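Glycoside hydrolase family 12 (Spirochaeta thermophila, PDB 5LU3) probably degrades cellulose as a glycoside hydrolase, the chain here being its calcium-binding, type A carbohydrate-binding module of family 64. Local coordinates at residues W38-L43 with A77-E82; D23-T28 with V55-V60; E44-D49 with Y67-Y72. One frame throughout, in Å; residues are numbered along the deposited sequence.

Interaction 1: residues W38-L43 with A77-E82; sequences WNLDLL and AWSHVE
The indole of Trp38 lies over the imidazole of His80, the two side chains running side by side in the same direction. The six-membered part of the indole and the imidazole form an offset stack, their centroids 4.2 Å apart and their planes inclined by 24°. His80 CD2 sits over one indole face, toward its rim, 3.2 Å from Trp38 CZ2, while His80 CB makes a CH-pi contact with the five-membered part. Trp38 CG, tucked between its own N and carbonyl carbon (chi1 50°), sets the indole beside the His80 side chain, where the rings can overlap.

Side-chain hydrogen bonds fix the imidazole. His80 NE2 donates to Glu82 OE1 (2.7 Å), meeting it on the anti side and 25° out of the carboxylate plane, and His80 ND1 is hydrogen-bonded to Asp13 OD1. The other carboxylate oxygen of Glu82 is held by Tyr34.

In the backbone, His80 N donates to Trp38 O (3.0 Å), and Trp38 N returns a bond to His80 O. Next to this pair, Ser79 OG reaches Asn39 O at 2.7 Å from above the carbonyl plane, and the same hydroxyl takes the N-H of Leu76. A water in the plane of the indole accepts from Trp38 NE1 at 2.9 Å and donates to Trp78 O.

Of the remaining contacts, Asn39 OD1 meets the edge of the Trp78 ring 3.3 Å from Trp78 CD1, amide and indole nearly perpendicular. On the buried side Leu43 CD2 packs against Val81 CG2 (3.8 Å), and Leu40 CD2 touches Ser79 CB.

Trp38 and His80 form an antiparallel hydrogen-bonded pair in the four-stranded sheet; past it the chain turns a corner at Asp41, where Asp41 and Leu42 both face Lys73 in a classic beta bulge, and enters the other sheet of this beta-sandwich.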
loop_
_atom_site.group_PDB
_atom_site.type_symbol
_atom_site.label_atom_id
_atom_site.label_comp_id
_atom_site.label_asym_id
_atom_site.label_seq_id
_atom_site.Cartn_x
_atom_site.Cartn_y
_atom_site.Cartn_z
ATOM N N TRP A 38 9.739 2.440 -1.740
ATOM C CA TRP A 38 10.907 3.002 -2.414
ATOM C C TRP A 38 11.196 2.255 -3.704
ATOM O O TRP A 38 10.877 1.074 -3.856
ATOM C CB TRP A 38 12.135 3.050 -1.521
ATOM C CG TRP A 38 12.469 1.816 -0.815
ATOM C CD1 TRP A 38 13.231 0.791 -1.265
ATOM C CD2 TRP A 38 12.123 1.497 0.534
ATOM N NE1 TRP A 38 13.378 -0.160 -0.294
ATOM C CE2 TRP A 38 12.719 0.250 0.834
ATOM C CE3 TRP A 38 11.350 2.131 1.515
ATOM C CZ2 TRP A 38 12.582 -0.358 2.076
ATOM C CZ3 TRP A 38 11.206 1.527 2.729
ATOM C CH2 TRP A 38 11.829 0.289 3.008
ATOM N N ASN A 39 11.829 2.983 -4.621
ATOM C CA ASN A 39 12.227 2.472 -5.900
ATOM C C ASN A 39 11.109 1.897 -6.750
ATOM O O ASN A 39 11.329 0.982 -7.561
ATOM C CB ASN A 39 13.385 1.471 -5.729
ATOM C CG ASN A 39 14.625 2.129 -5.145
ATOM O OD1 ASN A 39 15.014 1.854 -4.016
ATOM N ND2 ASN A 39 15.213 3.033 -5.890
ATOM N N LEU A 40 9.902 2.426 -6.547
ATOM C CA LEU A 40 8.748 2.052 -7.356
ATOM C C LEU A 40 8.548 3.003 -8.517
ATOM O O LEU A 40 8.931 4.173 -8.475
ATOM C CB LEU A 40 7.461 2.037 -6.515
ATOM C CG LEU A 40 7.479 1.054 -5.351
ATOM C CD1 LEU A 40 6.081 0.940 -4.775
ATOM C CD2 LEU A 40 7.947 -0.309 -5.785
ATOM N N ASP A 41 7.906 2.461 -9.540
ATOM C CA ASP A 41 7.376 3.229 -10.660
ATOM C C ASP A 41 5.999 3.797 -10.362
ATOM O O ASP A 41 5.668 4.851 -10.842
ATOM C CB ASP A 41 7.287 2.373 -11.916
ATOM C CG ASP A 41 8.592 1.693 -12.274
ATOM O OD1 ASP A 41 9.664 2.326 -12.124
ATOM O OD2 ASP A 41 8.532 0.514 -12.699
ATOM N N LEU A 42 5.231 3.073 -9.568
ATOM C CA LEU A 42 3.854 3.443 -9.238
ATOM C C LEU A 42 3.426 2.754 -7.956
ATOM O O LEU A 42 3.643 1.549 -7.799
ATOM C CB LEU A 42 2.896 3.013 -10.380
ATOM C CG LEU A 42 1.404 3.290 -10.159
ATOM C CD1 LEU A 42 1.198 4.772 -10.016
ATOM C CD2 LEU A 42 0.603 2.707 -11.303
ATOM N N LEU A 43 2.826 3.538 -7.049
ATOM C CA LEU A 43 2.018 2.977 -5.971
ATOM C C LEU A 43 0.785 3.841 -5.827
ATOM O O LEU A 43 0.868 4.968 -5.371
ATOM C CB LEU A 43 2.768 2.886 -4.660
ATOM C CG LEU A 43 1.986 2.012 -3.662
ATOM C CD1 LEU A 43 2.072 0.544 -3.981
ATOM C CD2 LEU A 43 2.346 2.348 -2.244
ATOM N N ALA A 77 15.046 -5.108 -8.441
ATOM C CA ALA A 77 14.972 -6.160 -7.423
ATOM C C ALA A 77 14.712 -5.576 -6.032
ATOM O O ALA A 77 14.115 -6.218 -5.195
ATOM C CB ALA A 77 16.260 -6.981 -7.413
ATOM N N TRP A 78 15.125 -4.339 -5.831
ATOM C CA TRP A 78 14.953 -3.675 -4.551
ATOM C C TRP A 78 13.764 -2.706 -4.524
ATOM O O TRP A 78 13.575 -1.949 -3.570
ATOM C CB TRP A 78 16.230 -2.989 -4.109
ATOM C CG TRP A 78 16.862 -2.094 -5.109
ATOM C CD1 TRP A 78 16.744 -0.757 -5.189
ATOM C CD2 TRP A 78 17.782 -2.480 -6.136
ATOM N NE1 TRP A 78 17.509 -0.266 -6.230
ATOM C CE2 TRP A 78 18.152 -1.312 -6.827
ATOM C CE3 TRP A 78 18.291 -3.710 -6.559
ATOM C CZ2 TRP A 78 19.026 -1.328 -7.909
ATOM C CZ3 TRP A 78 19.180 -3.733 -7.628
ATOM C CH2 TRP A 78 19.535 -2.544 -8.299
ATOM N N SER A 79 12.931 -2.741 -5.555
ATOM C CA SER A 79 11.636 -2.102 -5.433
ATOM C C SER A 79 10.903 -2.693 -4.208
ATOM O O SER A 79 10.985 -3.888 -3.946
ATOM C CB SER A 79 10.821 -2.368 -6.691
ATOM O OG SER A 79 11.334 -1.712 -7.833
ATOM N N HIS A 80 10.181 -1.867 -3.457
ATOM C CA HIS A 80 9.624 -2.306 -2.191
ATOM C C HIS A 80 8.388 -1.502 -1.794
ATOM O O HIS A 80 8.367 -0.287 -1.946
ATOM C CB HIS A 80 10.696 -2.126 -1.110
ATOM C CG HIS A 80 10.232 -2.443 0.268
ATOM N ND1 HIS A 80 10.174 -3.725 0.761
ATOM C CD2 HIS A 80 9.801 -1.637 1.261
ATOM C CE1 HIS A 80 9.752 -3.693 2.009
ATOM N NE2 HIS A 80 9.533 -2.437 2.340
ATOM N N VAL A 81 7.421 -2.198 -1.190
ATOM C CA VAL A 81 6.349 -1.552 -0.439
ATOM C C VAL A 81 6.191 -2.292 0.884
ATOM O O VAL A 81 6.416 -3.498 0.986
ATOM C CB VAL A 81 5.007 -1.541 -1.216
ATOM C CG1 VAL A 81 4.428 -2.932 -1.453
ATOM C CG2 VAL A 81 3.984 -0.646 -0.527
ATOM N N GLU A 82 5.742 -1.562 1.896
ATOM C CA GLU A 82 5.302 -2.148 3.167
ATOM C C GLU A 82 4.104 -1.386 3.724
ATOM O O GLU A 82 3.989 -0.180 3.552
ATOM C CB GLU A 82 6.425 -2.190 4.202
ATOM C CG GLU A 82 6.977 -0.829 4.606
ATOM C CD GLU A 82 8.297 -0.892 5.326
ATOM O OE1 GLU A 82 9.164 -1.679 4.887
ATOM O OE2 GLU A 82 8.479 -0.151 6.303
HETATM O O HOH W 1 14.575 -2.800 -0.765
#

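Interaction 2: residues D23-T28 with V55-V60; sequences DDFSTT and VAQHQV. With FMT (formic acid), chain F.
Gln57 meets both Phe25 and Ser26. Gln57 OE1 accepts from Ser26 N at 2.9 Å, in the carbonyl plane and on a lone pair, the N-H within 18° of straight. The aliphatic part lies on Phe25: Gln57 CG stands over one ring face, 4.0 Å from the Phe25 centroid, in a CH-pi contact, and Val60 CB approaches the ring edge 4.1 Å from Phe25 CE2. Were Gln57 cut back to an alanine, the Ser26 N-H would probably lose its acceptor and the cover over one face of the Phe25 ring would thin.

His58 CA makes a CA-H...O contact to Ser26 O (3.3 Å), and His58 CB rests against Thr28 O. Residues 57-59 form a 3-10 turn just after the edge strand 55-56 of the four-stranded sheet, and the irregular loop 23-28 packs along it.

Farther out, Gln57 NE2 donates to Tyr34 O and to a formic acid, probably from the crystallisation liquor, that Arg33 NE also binds. Ser26 OG ties down Thr28 O at 2.7 Å. Phe25 stacks on Trp68, and at the start of the loop Asp23 OD1 and Asp24 OD1 bind calcium alongside Asp7, while Asp24 OD2 accepts from Leu8 N.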
loop_
_atom_site.group_PDB
_atom_site.type_symbol
_atom_site.label_atom_id
_atom_site.label_comp_id
_atom_site.label_asym_id
_atom_site.label_seq_id
_atom_site.Cartn_x
_atom_site.Cartn_y
_atom_site.Cartn_z
ATOM N N ASP A 23 -9.090 -4.856 3.317
ATOM C CA ASP A 23 -9.964 -4.032 4.137
ATOM C C ASP A 23 -9.337 -3.736 5.505
ATOM O O ASP A 23 -10.070 -3.371 6.424
ATOM C CB ASP A 23 -11.374 -4.612 4.255
ATOM C CG ASP A 23 -11.434 -5.898 5.029
ATOM O OD1 ASP A 23 -10.381 -6.451 5.351
ATOM O OD2 ASP A 23 -12.566 -6.372 5.336
ATOM N N ASP A 24 -8.001 -3.869 5.629
ATOM C CA ASP A 24 -7.347 -3.880 6.951
ATOM C C ASP A 24 -6.707 -2.543 7.333
ATOM O O ASP A 24 -6.082 -2.471 8.393
ATOM C CB ASP A 24 -6.237 -4.947 6.984
ATOM C CG ASP A 24 -6.718 -6.322 7.057
ATOM O OD1 ASP A 24 -7.894 -6.572 7.354
ATOM O OD2 ASP A 24 -5.858 -7.253 6.882
ATOM N N PHE A 25 -6.800 -1.510 6.484
ATOM C CA PHE A 25 -6.167 -0.240 6.857
ATOM C C PHE A 25 -6.798 0.372 8.101
ATOM O O PHE A 25 -8.003 0.273 8.313
ATOM C CB PHE A 25 -6.267 0.817 5.750
ATOM C CG PHE A 25 -5.224 0.735 4.675
ATOM C CD1 PHE A 25 -4.631 -0.441 4.285
ATOM C CD2 PHE A 25 -4.811 1.907 4.055
ATOM C CE1 PHE A 25 -3.662 -0.464 3.279
ATOM C CE2 PHE A 25 -3.853 1.904 3.059
ATOM C CZ PHE A 25 -3.294 0.716 2.653
ATOM N N SER A 26 -5.983 1.076 8.874
ATOM C CA SER A 26 -6.499 1.871 9.983
ATOM C C SER A 26 -7.435 2.968 9.441
ATOM O O SER A 26 -7.091 3.657 8.471
ATOM C CB SER A 26 -5.352 2.537 10.748
ATOM O OG SER A 26 -5.871 3.127 11.937
ATOM N N THR A 27 -8.597 3.109 10.059
ATOM C CA THR A 27 -9.484 4.235 9.823
ATOM C C THR A 27 -9.565 5.185 10.992
ATOM O O THR A 27 -10.385 6.093 10.987
ATOM C CB THR A 27 -10.894 3.740 9.497
ATOM O OG1 THR A 27 -11.404 2.983 10.597
ATOM C CG2 THR A 27 -10.890 2.888 8.248
ATOM N N THR A 28 -8.824 4.908 12.043
ATOM C CA THR A 28 -8.654 5.831 13.119
ATOM C C THR A 28 -7.233 6.376 13.067
ATOM O O THR A 28 -6.312 5.758 12.517
ATOM C CB THR A 28 -8.956 5.177 14.462
ATOM O OG1 THR A 28 -8.089 4.085 14.640
ATOM C CG2 THR A 28 -10.370 4.657 14.515
ATOM N N VAL A 55 2.939 7.463 4.000
ATOM C CA VAL A 55 1.610 7.939 4.360
ATOM C C VAL A 55 1.022 7.052 5.450
ATOM O O VAL A 55 1.239 5.851 5.464
ATOM C CB VAL A 55 0.689 7.946 3.094
ATOM C CG1 VAL A 55 0.490 6.564 2.499
ATOM C CG2 VAL A 55 -0.659 8.574 3.348
ATOM N N ALA A 56 0.300 7.647 6.389
ATOM C CA ALA A 56 -0.379 6.855 7.384
ATOM C C ALA A 56 -1.591 6.226 6.736
ATOM O O ALA A 56 -2.251 6.836 5.881
ATOM C CB ALA A 56 -0.764 7.696 8.581
ATOM N N GLN A 57 -1.919 5.008 7.144
ATOM C CA GLN A 57 -3.097 4.345 6.603
ATOM C C GLN A 57 -4.369 5.168 6.736
ATOM O O GLN A 57 -5.181 5.206 5.805
ATOM C CB GLN A 57 -3.266 2.994 7.266
ATOM C CG GLN A 57 -2.173 1.984 6.896
ATOM C CD GLN A 57 -2.128 0.802 7.829
ATOM O OE1 GLN A 57 -3.147 0.425 8.425
ATOM N NE2 GLN A 57 -0.958 0.215 7.975
ATOM N N HIS A 58 -4.526 5.860 7.876
ATOM C CA HIS A 58 -5.723 6.653 8.121
ATOM C C HIS A 58 -5.813 7.866 7.228
ATOM O O HIS A 58 -6.877 8.490 7.157
ATOM C CB HIS A 58 -5.813 7.070 9.605
ATOM C CG HIS A 58 -4.870 8.140 9.992
ATOM N ND1 HIS A 58 -3.680 7.910 10.645
ATOM C CD2 HIS A 58 -4.937 9.473 9.801
ATOM C CE1 HIS A 58 -3.053 9.058 10.834
ATOM N NE2 HIS A 58 -3.777 10.017 10.289
ATOM N N GLN A 59 -4.740 8.222 6.541
ATOM C CA GLN A 59 -4.770 9.324 5.555
ATOM C C GLN A 59 -5.294 8.898 4.175
ATOM O O GLN A 59 -5.612 9.747 3.363
ATOM C CB GLN A 59 -3.377 9.911 5.376
ATOM C CG GLN A 59 -2.823 10.554 6.631
ATOM C CD GLN A 59 -1.460 11.179 6.380
ATOM O OE1 GLN A 59 -0.457 10.458 6.261
ATOM N NE2 GLN A 59 -1.412 12.484 6.261
ATOM N N VAL A 60 -5.373 7.586 3.944
ATOM C CA VAL A 60 -5.740 7.036 2.644
ATOM C C VAL A 60 -7.232 6.739 2.651
ATOM O O VAL A 60 -7.691 5.837 3.383
ATOM C CB VAL A 60 -4.949 5.756 2.314
ATOM C CG1 VAL A 60 -5.284 5.306 0.909
ATOM C CG2 VAL A 60 -3.447 5.979 2.471
HETATM C C FMT F . -1.041 -3.074 10.621
HETATM O O1 FMT F . -1.046 -1.852 10.135
HETATM O O2 FMT F . -0.226 -4.077 10.255
HETATM O O HOH W 2 -8.201 4.989 6.089
#

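Interaction 3: residues E44-D49 with Y67-Y72; sequences EINGND and YWYIHY
Asn46 grips the strand at Tyr67 to Tyr69 with both its backbone and its amide. Asn46 N donates to Tyr69 O at 2.9 Å, and Tyr69 N answers to Asn46 OD1 at the same 2.9 Å, coming from above the carbonyl plane rather than on a lone pair. With CG anti to the carbonyl carbon (chi1 -61°), Asn46 ND2 is carried over to Tyr67 O, a longer bond of 3.3 Å that does use a lone pair; the stronger partner of Asn46 ND2 is Pro61 O. The amide thus stands in for the backbone where the strand pairing ends.

Next along, Glu44 and His71 exchange two nearly straight backbone bonds, 3.0 Å from Glu44 N to His71 O and 2.8 Å from His71 N to Glu44 O. Their side chains share a water, 2.6 Å from His71 ND1 but only weakly bonded to Glu44 OE2, and His71 NE2 is taken by Glu17.

Ile45 points to the other face, where Ile45 CG1 lies 4.0 Å from Ile70 CG1 and its CG2 meets the edge of the Trp68 ring. The indole N-H of Trp68 is satisfied by Val60 O, and the Tyr69 hydroxyl by Asp65.

Ile45 N and Asn48 O, and Asn48 N and Ile45 O, pair round Asn46-Gly47, both with positive phi: a type I' turn closing a two-residue beta-hairpin. Strand 42-45 thus sits antiparallel between 68-74 and its hairpin partner 48-49 in the five-stranded sheet.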
loop_
_atom_site.group_PDB
_atom_site.type_symbol
_atom_site.label_atom_id
_atom_site.label_comp_id
_atom_site.label_asym_id
_atom_site.label_seq_id
_atom_site.Cartn_x
_atom_site.Cartn_y
_atom_site.Cartn_z
ATOM N N GLU A 44 -0.336 3.316 -6.294
ATOM C CA GLU A 44 -1.591 4.043 -6.299
ATOM C C GLU A 44 -2.579 3.287 -5.412
ATOM O O GLU A 44 -2.662 2.053 -5.518
ATOM C CB GLU A 44 -2.146 4.111 -7.735
ATOM C CG GLU A 44 -3.155 5.162 -8.012
ATOM C CD GLU A 44 -3.272 5.385 -9.508
ATOM O OE1 GLU A 44 -2.322 5.890 -10.138
ATOM O OE2 GLU A 44 -4.312 4.999 -10.025
ATOM N N ILE A 45 -3.311 3.996 -4.554
ATOM C CA ILE A 45 -4.314 3.355 -3.678
ATOM C C ILE A 45 -5.596 4.134 -3.818
ATOM O O ILE A 45 -5.631 5.336 -3.535
ATOM C CB ILE A 45 -3.881 3.279 -2.221
ATOM C CG1 ILE A 45 -2.472 2.671 -2.088
ATOM C CG2 ILE A 45 -4.913 2.480 -1.428
ATOM C CD1 ILE A 45 -1.957 2.658 -0.675
ATOM N N ASN A 46 -6.639 3.469 -4.340
ATOM C CA ASN A 46 -7.914 4.136 -4.590
ATOM C C ASN A 46 -7.786 5.418 -5.394
ATOM O O ASN A 46 -8.427 6.414 -5.114
ATOM C CB ASN A 46 -8.696 4.337 -3.320
ATOM C CG ASN A 46 -9.027 3.032 -2.641
ATOM O OD1 ASN A 46 -9.099 1.968 -3.287
ATOM N ND2 ASN A 46 -9.229 3.094 -1.317
ATOM N N GLY A 47 -6.910 5.359 -6.403
ATOM C CA GLY A 47 -6.699 6.510 -7.275
ATOM C C GLY A 47 -5.802 7.605 -6.758
ATOM O O GLY A 47 -5.656 8.631 -7.439
ATOM N N ASN A 48 -5.192 7.384 -5.599
ATOM C CA ASN A 48 -4.315 8.364 -5.019
ATOM C C ASN A 48 -2.882 7.909 -5.161
ATOM O O ASN A 48 -2.539 6.745 -4.925
ATOM C CB ASN A 48 -4.654 8.524 -3.553
ATOM C CG ASN A 48 -6.078 8.920 -3.366
ATOM O OD1 ASN A 48 -6.441 10.066 -3.610
ATOM N ND2 ASN A 48 -6.895 7.986 -2.945
ATOM N N ASP A 49 -2.046 8.856 -5.530
ATOM C CA ASP A 49 -0.617 8.614 -5.775
ATOM C C ASP A 49 0.187 8.691 -4.480
ATOM O O ASP A 49 0.294 9.761 -3.864
ATOM C CB ASP A 49 -0.159 9.690 -6.751
ATOM C CG ASP A 49 1.287 9.695 -7.037
ATOM O OD1 ASP A 49 2.014 8.775 -6.639
ATOM O OD2 ASP A 49 1.675 10.652 -7.737
ATOM N N TYR A 67 -12.913 -0.988 1.057
ATOM C CA TYR A 67 -11.647 -1.589 0.706
ATOM C C TYR A 67 -10.640 -0.574 0.196
ATOM O O TYR A 67 -10.961 0.532 -0.211
ATOM C CB TYR A 67 -11.849 -2.690 -0.365
ATOM C CG TYR A 67 -12.153 -4.041 0.231
ATOM C CD1 TYR A 67 -13.389 -4.343 0.775
ATOM C CD2 TYR A 67 -11.196 -5.030 0.234
ATOM C CE1 TYR A 67 -13.628 -5.602 1.332
ATOM C CE2 TYR A 67 -11.406 -6.258 0.776
ATOM C CZ TYR A 67 -12.608 -6.551 1.330
ATOM O OH TYR A 67 -12.791 -7.804 1.888
ATOM N N TRP A 68 -9.382 -1.015 0.226
ATOM C CA TRP A 68 -8.271 -0.287 -0.367
ATOM C C TRP A 68 -7.730 -1.118 -1.528
ATOM O O TRP A 68 -7.303 -2.258 -1.328
ATOM C CB TRP A 68 -7.176 0.015 0.690
ATOM C CG TRP A 68 -7.626 1.035 1.693
ATOM C CD1 TRP A 68 -7.399 2.364 1.648
ATOM C CD2 TRP A 68 -8.397 0.803 2.863
ATOM N NE1 TRP A 68 -7.963 2.993 2.724
ATOM C CE2 TRP A 68 -8.603 2.048 3.484
ATOM C CE3 TRP A 68 -8.934 -0.334 3.449
ATOM C CZ2 TRP A 68 -9.328 2.178 4.677
ATOM C CZ3 TRP A 68 -9.654 -0.198 4.631
ATOM C CH2 TRP A 68 -9.838 1.046 5.223
ATOM N N TYR A 69 -7.762 -0.523 -2.722
ATOM C CA TYR A 69 -7.337 -1.146 -3.974
ATOM C C TYR A 69 -5.997 -0.558 -4.381
ATOM O O TYR A 69 -5.889 0.643 -4.630
ATOM C CB TYR A 69 -8.398 -0.873 -5.056
ATOM C CG TYR A 69 -9.696 -1.581 -4.759
ATOM C CD1 TYR A 69 -9.926 -2.882 -5.205
ATOM C CD2 TYR A 69 -10.703 -0.968 -4.033
ATOM C CE1 TYR A 69 -11.090 -3.543 -4.907
ATOM C CE2 TYR A 69 -11.883 -1.657 -3.706
ATOM C CZ TYR A 69 -12.080 -2.939 -4.175
ATOM O OH TYR A 69 -13.243 -3.652 -3.894
ATOM N N ILE A 70 -4.983 -1.421 -4.395
ATOM C CA ILE A 70 -3.580 -1.015 -4.526
ATOM C C ILE A 70 -3.018 -1.505 -5.844
ATOM O O ILE A 70 -3.126 -2.690 -6.162
ATOM C CB ILE A 70 -2.773 -1.629 -3.372
ATOM C CG1 ILE A 70 -3.365 -1.249 -2.011
ATOM C CG2 ILE A 70 -1.310 -1.222 -3.476
ATOM C CD1 ILE A 70 -3.368 -2.369 -1.029
ATOM N N HIS A 71 -2.401 -0.578 -6.574
ATOM C CA HIS A 71 -1.686 -0.892 -7.799
ATOM C C HIS A 71 -0.220 -0.561 -7.594
ATOM O O HIS A 71 0.129 0.572 -7.302
ATOM C CB HIS A 71 -2.276 -0.047 -8.915
ATOM C CG HIS A 71 -1.677 -0.272 -10.259
ATOM N ND1 HIS A 71 -2.017 0.525 -11.321
ATOM C CD2 HIS A 71 -0.733 -1.132 -10.728
ATOM C CE1 HIS A 71 -1.352 0.149 -12.398
ATOM N NE2 HIS A 71 -0.558 -0.848 -12.063
ATOM N N TYR A 72 0.612 -1.598 -7.696
ATOM C CA TYR A 72 2.067 -1.522 -7.509
ATOM C C TYR A 72 2.761 -1.771 -8.834
ATOM O O TYR A 72 2.397 -2.702 -9.568
ATOM C CB TYR A 72 2.475 -2.625 -6.548
ATOM C CG TYR A 72 3.946 -2.925 -6.322
ATOM C CD1 TYR A 72 4.711 -3.613 -7.272
ATOM C CD2 TYR A 72 4.568 -2.575 -5.125
ATOM C CE1 TYR A 72 6.027 -3.958 -7.013
ATOM C CE2 TYR A 72 5.907 -2.907 -4.867
ATOM C CZ TYR A 72 6.626 -3.601 -5.819
ATOM O OH TYR A 72 7.911 -3.960 -5.530
HETATM O O HOH W 3 -3.346 2.777 -11.309
#

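Overall arrangement
Interactions 1 and 3 touch along strand 42-45, which both use: Leu42 CD2 lies 3.4 Å from His71 CE1, and Leu40 CD2 is equally near Tyr72 CE2. Tyr72 also touches Val81 of strand 80-85, joining the two sheets of the sandwich. Interactions 2 and 3 are bridged by Trp68, and beside it Val60 CG1 lies 3.7 Å from Ile45 CG2. Interactions 1 and 2 do not touch; their centres are about 19 Å apart, on opposite sides of the chain's centre. The calcium ion belongs to the interaction 2 end: the side chain of Asp24 is about 3 Å from the bound calcium ion. The side chain of Tyr67, in interaction 3, is about 6 Å from the same calcium ion.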